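Local coordinates for RNA-binding protein RMD9, mitochondrial (Saccharomyces cerevisiae S288C, PDB 7A9X) that binds a dodecameric motif in the 3'-UTRs of mitochondrial mRNAs and takes part in the processing or stability of those transcripts, at residues E373-I376 and N377-I380; F383-L386 and Q387-T391; T391-S394 and G395-I399. All coordinates share one frame; numbering follows the deposited sequence.

Contact 1: residues E373-I376 and N377-I380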
loop_
_atom_site.group_PDB
_atom_site.type_symbol
_atom_site.label_atom_id
_atom_site.label_comp_id
_atom_site.label_asym_id
_atom_site.label_seq_id
_atom_site.Cartn_x
_atom_site.Cartn_y
_atom_site.Cartn_z
ATOM N N GLU A 373 11.312 -2.073 17.995
ATOM C CA GLU A 373 10.902 -3.210 18.811
ATOM C C GLU A 373 12.112 -3.878 19.450
ATOM O O GLU A 373 12.052 -4.303 20.608
ATOM C CB GLU A 373 10.117 -4.220 17.975
ATOM C CG GLU A 373 8.732 -3.751 17.576
ATOM C CD GLU A 373 7.957 -4.815 16.831
ATOM O OE1 GLU A 373 8.443 -5.963 16.761
ATOM O OE2 GLU A 373 6.863 -4.501 16.316
ATOM N N ASN A 374 13.218 -3.959 18.709
ATOM C CA ASN A 374 14.435 -4.559 19.244
ATOM C C ASN A 374 15.033 -3.696 20.350
ATOM O O ASN A 374 15.395 -4.200 21.419
ATOM C CB ASN A 374 15.440 -4.774 18.111
ATOM C CG ASN A 374 16.681 -5.514 18.565
ATOM O OD1 ASN A 374 16.635 -6.714 18.827
ATOM N ND2 ASN A 374 17.802 -4.804 18.648
ATOM N N TYR A 375 15.133 -2.387 20.119
ATOM C CA TYR A 375 15.705 -1.460 21.093
ATOM C C TYR A 375 14.635 -0.782 21.940
ATOM O O TYR A 375 14.784 0.378 22.333
ATOM C CB TYR A 375 16.574 -0.427 20.383
ATOM C CG TYR A 375 17.848 -1.010 19.814
ATOM C CD1 TYR A 375 18.918 -1.332 20.646
ATOM C CD2 TYR A 375 17.979 -1.245 18.451
ATOM C CE1 TYR A 375 20.084 -1.867 20.135
ATOM C CE2 TYR A 375 19.142 -1.781 17.930
ATOM C CZ TYR A 375 20.191 -2.091 18.777
ATOM O OH TYR A 375 21.352 -2.625 18.266
ATOM N N ILE A 376 13.553 -1.503 22.248
ATOM C CA ILE A 376 12.437 -0.923 22.993
ATOM C C ILE A 376 12.876 -0.476 24.383
ATOM O O ILE A 376 12.367 0.520 24.913
ATOM C CB ILE A 376 11.269 -1.931 23.059
ATOM C CG1 ILE A 376 10.071 -1.336 23.801
ATOM C CG2 ILE A 376 11.708 -3.237 23.716
ATOM C CD1 ILE A 376 8.870 -2.245 23.853
ATOM N N ASN A 377 13.832 -1.181 24.986
ATOM C CA ASN A 377 14.293 -0.881 26.336
ATOM C C ASN A 377 15.765 -0.477 26.352
ATOM O O ASN A 377 16.468 -0.717 27.336
ATOM C CB ASN A 377 14.056 -2.074 27.261
ATOM C CG ASN A 377 12.585 -2.414 27.408
ATOM O OD1 ASN A 377 11.745 -1.526 27.566
ATOM N ND2 ASN A 377 12.263 -3.703 27.348
ATOM N N ASP A 378 16.243 0.148 25.274
ATOM C CA ASP A 378 17.663 0.500 25.182
ATOM C C ASP A 378 17.817 1.644 24.170
ATOM O O ASP A 378 18.119 1.408 23.002
ATOM C CB ASP A 378 18.502 -0.698 24.790
ATOM C CG ASP A 378 19.993 -0.431 24.903
ATOM O OD1 ASP A 378 20.379 0.709 25.240
ATOM O OD2 ASP A 378 20.780 -1.370 24.656
ATOM N N ASN A 379 17.624 2.875 24.649
ATOM C CA ASN A 379 17.853 4.049 23.817
ATOM C C ASN A 379 19.321 4.454 23.755
ATOM O O ASN A 379 19.669 5.330 22.958
ATOM C CB ASN A 379 17.021 5.230 24.324
ATOM C CG ASN A 379 17.387 5.637 25.739
ATOM O OD1 ASN A 379 17.593 4.791 26.607
ATOM N ND2 ASN A 379 17.474 6.942 25.975
ATOM N N ILE A 380 20.183 3.843 24.568
ATOM C CA ILE A 380 21.599 4.203 24.569
ATOM C C ILE A 380 22.336 3.494 23.440
ATOM O O ILE A 380 22.984 4.130 22.602
ATOM C CB ILE A 380 22.230 3.894 25.937
ATOM C CG1 ILE A 380 21.606 4.786 27.014
ATOM C CG2 ILE A 380 23.734 4.082 25.874
ATOM C CD1 ILE A 380 22.124 4.523 28.408
#
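Tyr375 lies against Asp378 across a tight turn: its CB is 3.6 Å from Asp378 O, and CD1 at the near side of the ring approaches Asp378 CB at 4.2 Å. Both residues are held at this spacing by a type I beta turn running from Tyr375 to Asp378, closed by the bond from Asp378 N to Tyr375 O (3.3 Å). The donor stands above the carbonyl plane, well away from a lone pair, yet the N-H points fairly straight at the oxygen (157°). Tyr375 O accepts a second hydrogen bond, from Trp414 NE1, so two donors grip this carbonyl. At the corner of the turn Ile376 and Asn377 run side by side, the CG2 branch of Ile376 3.7 Å from Asn377 ND2. Asp378 is the N-cap of the helix that follows. A chi1 of -171°, which sets CG opposite the backbone N, brings its carboxylate to the first turn, where OD1 accepts a weak bond from Ile380 N at 3.2 Å and OD2 is held by Asn381 ND2. The turn joins helix 357-374 to helix 379-396, the helical hairpin assigned to the sixth pentatricopeptide repeat, at the protein surface; Tyr375 reaches back to Phe371 and across to Lys385, while Ile376 and Asn379 meet the loop that carries Ile413 and Trp414.

Contact 2: residues F383-L386 and Q387-T391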
loop_
_atom_site.group_PDB
_atom_site.type_symbol
_atom_site.label_atom_id
_atom_site.label_comp_id
_atom_site.label_asym_id
_atom_site.label_seq_id
_atom_site.Cartn_x
_atom_site.Cartn_y
_atom_site.Cartn_z
ATOM N N PHE A 383 20.595 4.578 20.100
ATOM C CA PHE A 383 20.979 5.859 19.513
ATOM C C PHE A 383 22.306 5.752 18.773
ATOM O O PHE A 383 22.484 6.366 17.715
ATOM C CB PHE A 383 21.051 6.937 20.595
ATOM C CG PHE A 383 21.421 8.299 20.075
ATOM C CD1 PHE A 383 20.614 8.949 19.150
ATOM C CD2 PHE A 383 22.566 8.939 20.521
ATOM C CE1 PHE A 383 20.951 10.206 18.673
ATOM C CE2 PHE A 383 22.906 10.194 20.051
ATOM C CZ PHE A 383 22.098 10.829 19.125
ATOM N N ARG A 384 23.250 4.979 19.314
ATOM C CA ARG A 384 24.493 4.738 18.591
ATOM C C ARG A 384 24.237 3.945 17.314
ATOM O O ARG A 384 24.850 4.213 16.274
ATOM C CB ARG A 384 25.497 4.019 19.495
ATOM C CG ARG A 384 26.646 3.351 18.755
ATOM C CD ARG A 384 27.839 3.081 19.666
ATOM N NE ARG A 384 27.447 2.646 21.004
ATOM C CZ ARG A 384 27.121 1.399 21.323
ATOM N NH1 ARG A 384 26.783 1.102 22.570
ATOM N NH2 ARG A 384 27.124 0.450 20.398
ATOM N N LYS A 385 23.316 2.978 17.366
ATOM C CA LYS A 385 22.992 2.211 16.168
ATOM C C LYS A 385 22.281 3.069 15.129
ATOM O O LYS A 385 22.492 2.883 13.926
ATOM C CB LYS A 385 22.139 0.995 16.532
ATOM C CG LYS A 385 22.060 -0.065 15.442
ATOM C CD LYS A 385 23.394 -0.775 15.254
ATOM C CE LYS A 385 23.292 -1.883 14.214
ATOM N NZ LYS A 385 24.559 -2.663 14.099
ATOM N N LEU A 386 21.441 4.011 15.571
ATOM C CA LEU A 386 20.787 4.920 14.632
ATOM C C LEU A 386 21.804 5.766 13.881
ATOM O O LEU A 386 21.662 5.993 12.673
ATOM C CB LEU A 386 19.792 5.819 15.368
ATOM C CG LEU A 386 18.452 5.210 15.777
ATOM C CD1 LEU A 386 17.657 6.201 16.608
ATOM C CD2 LEU A 386 17.662 4.784 14.550
ATOM N N GLN A 387 22.837 6.247 14.579
ATOM C CA GLN A 387 23.869 7.043 13.921
ATOM C C GLN A 387 24.585 6.234 12.849
ATOM O O GLN A 387 24.903 6.757 11.775
ATOM C CB GLN A 387 24.865 7.568 14.955
ATOM C CG GLN A 387 24.275 8.570 15.931
ATOM C CD GLN A 387 25.255 8.965 17.017
ATOM O OE1 GLN A 387 26.206 8.237 17.305
ATOM N NE2 GLN A 387 25.029 10.124 17.624
ATOM N N GLU A 388 24.848 4.956 13.124
ATOM C CA GLU A 388 25.432 4.088 12.107
ATOM C C GLU A 388 24.480 3.914 10.929
ATOM O O GLU A 388 24.913 3.877 9.771
ATOM C CB GLU A 388 25.790 2.736 12.725
ATOM C CG GLU A 388 26.293 1.697 11.734
ATOM C CD GLU A 388 26.551 0.348 12.383
ATOM O OE1 GLU A 388 26.797 0.308 13.607
ATOM O OE2 GLU A 388 26.504 -0.676 11.668
ATOM N N ILE A 389 23.179 3.816 11.208
ATOM C CA ILE A 389 22.185 3.703 10.146
ATOM C C ILE A 389 22.127 4.989 9.330
ATOM O O ILE A 389 22.032 4.954 8.096
ATOM C CB ILE A 389 20.815 3.343 10.752
ATOM C CG1 ILE A 389 20.870 1.952 11.393
ATOM C CG2 ILE A 389 19.721 3.409 9.699
ATOM C CD1 ILE A 389 19.650 1.604 12.215
ATOM N N ILE A 390 22.188 6.143 9.998
ATOM C CA ILE A 390 22.138 7.421 9.293
ATOM C C ILE A 390 23.380 7.604 8.428
ATOM O O ILE A 390 23.300 8.089 7.292
ATOM C CB ILE A 390 21.971 8.573 10.301
ATOM C CG1 ILE A 390 20.595 8.499 10.963
ATOM C CG2 ILE A 390 22.166 9.919 9.622
ATOM C CD1 ILE A 390 20.443 9.414 12.157
ATOM N N THR A 391 24.545 7.217 8.950
ATOM C CA THR A 391 25.777 7.306 8.172
ATOM C C THR A 391 25.720 6.402 6.946
ATOM O O THR A 391 26.092 6.816 5.842
ATOM C CB THR A 391 26.977 6.950 9.053
ATOM O OG1 THR A 391 27.140 7.951 10.066
ATOM C CG2 THR A 391 28.254 6.858 8.230
#
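Leu386 and Ile389 form the buried side of this helical stretch, Leu386 CD2 lying 4.4 Å from Ile389 CD1. The tight contacts here are made on carbonyl oxygens: Ile389 has CG1 beside its backbone N (chi1 -65°), which lays that branch back along the helix until CG1 is 3.1 Å from Lys385 O; Ile390 repeats the pose one residue on, with CG1 against Leu386 O. Beneath them run regular i to i+4 bonds, among them Ile390 N to Leu386 O at 2.7 Å, the donor almost in line with the carbonyl. This is the second helix of the hairpin assigned to the sixth pentatricopeptide repeat, wedged between its neighbours in the superhelical stack: Ile389 meets Phe367 and Phe371 of helix 357-374 and Trp344 of helix 337-351, whereas Ile390 faces Phe404, Met407 and Phe422 of the helices that come next. Away from this apolar seam the contacts turn polar and more exposed. The amide of the outstretched Gln387 side chain comes over one face of the Phe383 ring, Gln387 NE2 3.2 Å from Phe383 CE2 and the two planes 53° apart; Phe422 meets the same ring edge-to-face. Lys385 and Glu388 run out together but pair loosely, Lys385 NZ staying 3.7 Å from Glu388 OE2, a long salt bridge, and the lysine has a second, weak ion pair with Asp338. On the exposed flank Thr391 OG1 bonds back to Gln387 O at 3.1 Å, while Thr391 N reaches that oxygen from the opposite face of the carbonyl plane.

Contact 3: residues T391-S394 and G395-I399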
loop_
_atom_site.group_PDB
_atom_site.type_symbol
_atom_site.label_atom_id
_atom_site.label_comp_id
_atom_site.label_asym_id
_atom_site.label_seq_id
_atom_site.Cartn_x
_atom_site.Cartn_y
_atom_site.Cartn_z
ATOM N N THR A 391 24.545 7.217 8.950
ATOM C CA THR A 391 25.777 7.306 8.172
ATOM C C THR A 391 25.720 6.402 6.946
ATOM O O THR A 391 26.092 6.816 5.842
ATOM C CB THR A 391 26.977 6.950 9.053
ATOM O OG1 THR A 391 27.140 7.951 10.066
ATOM C CG2 THR A 391 28.254 6.858 8.230
ATOM N N PHE A 392 25.247 5.166 7.118
ATOM C CA PHE A 392 25.140 4.257 5.982
ATOM C C PHE A 392 24.145 4.778 4.953
ATOM O O PHE A 392 24.410 4.751 3.744
ATOM C CB PHE A 392 24.731 2.861 6.448
ATOM C CG PHE A 392 24.183 2.004 5.344
ATOM C CD1 PHE A 392 25.036 1.325 4.492
ATOM C CD2 PHE A 392 22.813 1.898 5.145
ATOM C CE1 PHE A 392 24.536 0.546 3.469
ATOM C CE2 PHE A 392 22.306 1.125 4.123
ATOM C CZ PHE A 392 23.168 0.446 3.283
ATOM N N TYR A 393 22.976 5.230 5.415
ATOM C CA TYR A 393 21.951 5.714 4.498
ATOM C C TYR A 393 22.420 6.954 3.747
ATOM O O TYR A 393 22.094 7.126 2.566
ATOM C CB TYR A 393 20.660 5.997 5.271
ATOM C CG TYR A 393 19.400 5.990 4.434
ATOM C CD1 TYR A 393 18.774 4.795 4.096
ATOM C CD2 TYR A 393 18.824 7.179 3.998
ATOM C CE1 TYR A 393 17.616 4.784 3.335
ATOM C CE2 TYR A 393 17.666 7.177 3.241
ATOM C CZ TYR A 393 17.067 5.979 2.912
ATOM O OH TYR A 393 15.916 5.980 2.157
ATOM N N SER A 394 23.193 7.820 4.406
ATOM C CA SER A 394 23.764 8.972 3.716
ATOM C C SER A 394 24.740 8.533 2.631
ATOM O O SER A 394 24.796 9.139 1.555
ATOM C CB SER A 394 24.461 9.893 4.718
ATOM O OG SER A 394 23.561 10.353 5.711
ATOM N N GLY A 395 25.514 7.479 2.893
ATOM C CA GLY A 395 26.487 7.008 1.923
ATOM C C GLY A 395 25.879 6.418 0.669
ATOM O O GLY A 395 26.573 6.297 -0.344
ATOM N N VAL A 396 24.603 6.048 0.714
ATOM C CA VAL A 396 23.938 5.466 -0.446
ATOM C C VAL A 396 23.269 6.537 -1.299
ATOM O O VAL A 396 23.386 6.521 -2.526
ATOM C CB VAL A 396 22.925 4.399 0.015
ATOM C CG1 VAL A 396 22.206 3.793 -1.181
ATOM C CG2 VAL A 396 23.625 3.323 0.829
ATOM N N LYS A 397 22.574 7.479 -0.667
ATOM C CA LYS A 397 21.808 8.485 -1.390
ATOM C C LYS A 397 21.578 9.674 -0.473
ATOM O O LYS A 397 21.857 9.624 0.727
ATOM C CB LYS A 397 20.473 7.917 -1.878
ATOM C CG LYS A 397 19.595 7.386 -0.752
ATOM C CD LYS A 397 18.287 6.814 -1.273
ATOM C CE LYS A 397 17.358 7.902 -1.791
ATOM N NZ LYS A 397 16.858 8.786 -0.702
ATOM N N LYS A 398 21.066 10.754 -1.060
ATOM C CA LYS A 398 20.577 11.867 -0.259
ATOM C C LYS A 398 19.374 11.414 0.554
ATOM O O LYS A 398 18.510 10.687 0.058
ATOM C CB LYS A 398 20.202 13.052 -1.150
ATOM C CG LYS A 398 21.389 13.803 -1.731
ATOM C CD LYS A 398 20.939 15.013 -2.538
ATOM C CE LYS A 398 22.128 15.779 -3.096
ATOM N NZ LYS A 398 21.709 16.996 -3.847
ATOM N N ILE A 399 19.326 11.836 1.816
ATOM C CA ILE A 399 18.277 11.364 2.711
ATOM C C ILE A 399 16.945 11.977 2.305
ATOM O O ILE A 399 16.846 13.183 2.048
ATOM C CB ILE A 399 18.623 11.683 4.172
ATOM C CG1 ILE A 399 19.930 10.993 4.568
ATOM C CG2 ILE A 399 17.501 11.235 5.092
ATOM C CD1 ILE A 399 20.307 11.184 6.018
#
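The helix frays as it ends, for Tyr393 O accepts both Lys397 N and Val396 N at 3.3 Å from the same face of its carbonyl plane, while the bond from Val396 N to Phe392 O is weak. One turn of side chains still packs in helical fashion: Val396 CG2 sits over one face of the Phe392 ring, a CH-pi contact 4.1 Å from the centroid and 21° off the ring normal. Beyond Val396 the chain extends, and Ile399 folds back so that its CG1 meets the edge of the Tyr393 ring at CD2 (4.0 Å) and its CD1 lies 3.4 Å from Ser394 OG, a hydroxyl bonded to Ile390 O. The sixth pentatricopeptide repeat, as assigned, ends at Val396, and the loop after it leads into helix 401-410, where Phe403 stacks on Tyr393. Turns near -70° at both chi3 and chi4 bring Lys397 NZ round to Lys398 O (2.6 Å) and to a salt bridge with Asp400. Asp400 also bonds Tyr393 OH, which Asn364 holds as well; Lys397 NZ lies 4.1 Å from Tyr393 OH. A methionine in place of Lys397 would probably leave the Asp400 carboxylate without its charged mate and Lys398 O without this donor.

How the contacts relate
All three contacts use helix 379-396 and follow one another along it. Contact 1 is the surface turn at its start, contact 2 its partly buried middle, and contact 3 its partly buried end and the loop beyond. Chemistry changes accordingly: a capping carboxylate and a turn bond at the beginning, aliphatic branches facing the flanking helices in the middle, with a polar outer side, and aromatic rings and a lysine-aspartate pair at the finish. Contact 1 touches contact 2 where Tyr375 OH packs on Lys385 CG (3.9 Å). Contacts 2 and 3 share Thr391 and meet again through Ile390 CG2 and Ile399 CD1, whereas contacts 1 and 3 stay about 13 Å apart at their nearest atoms.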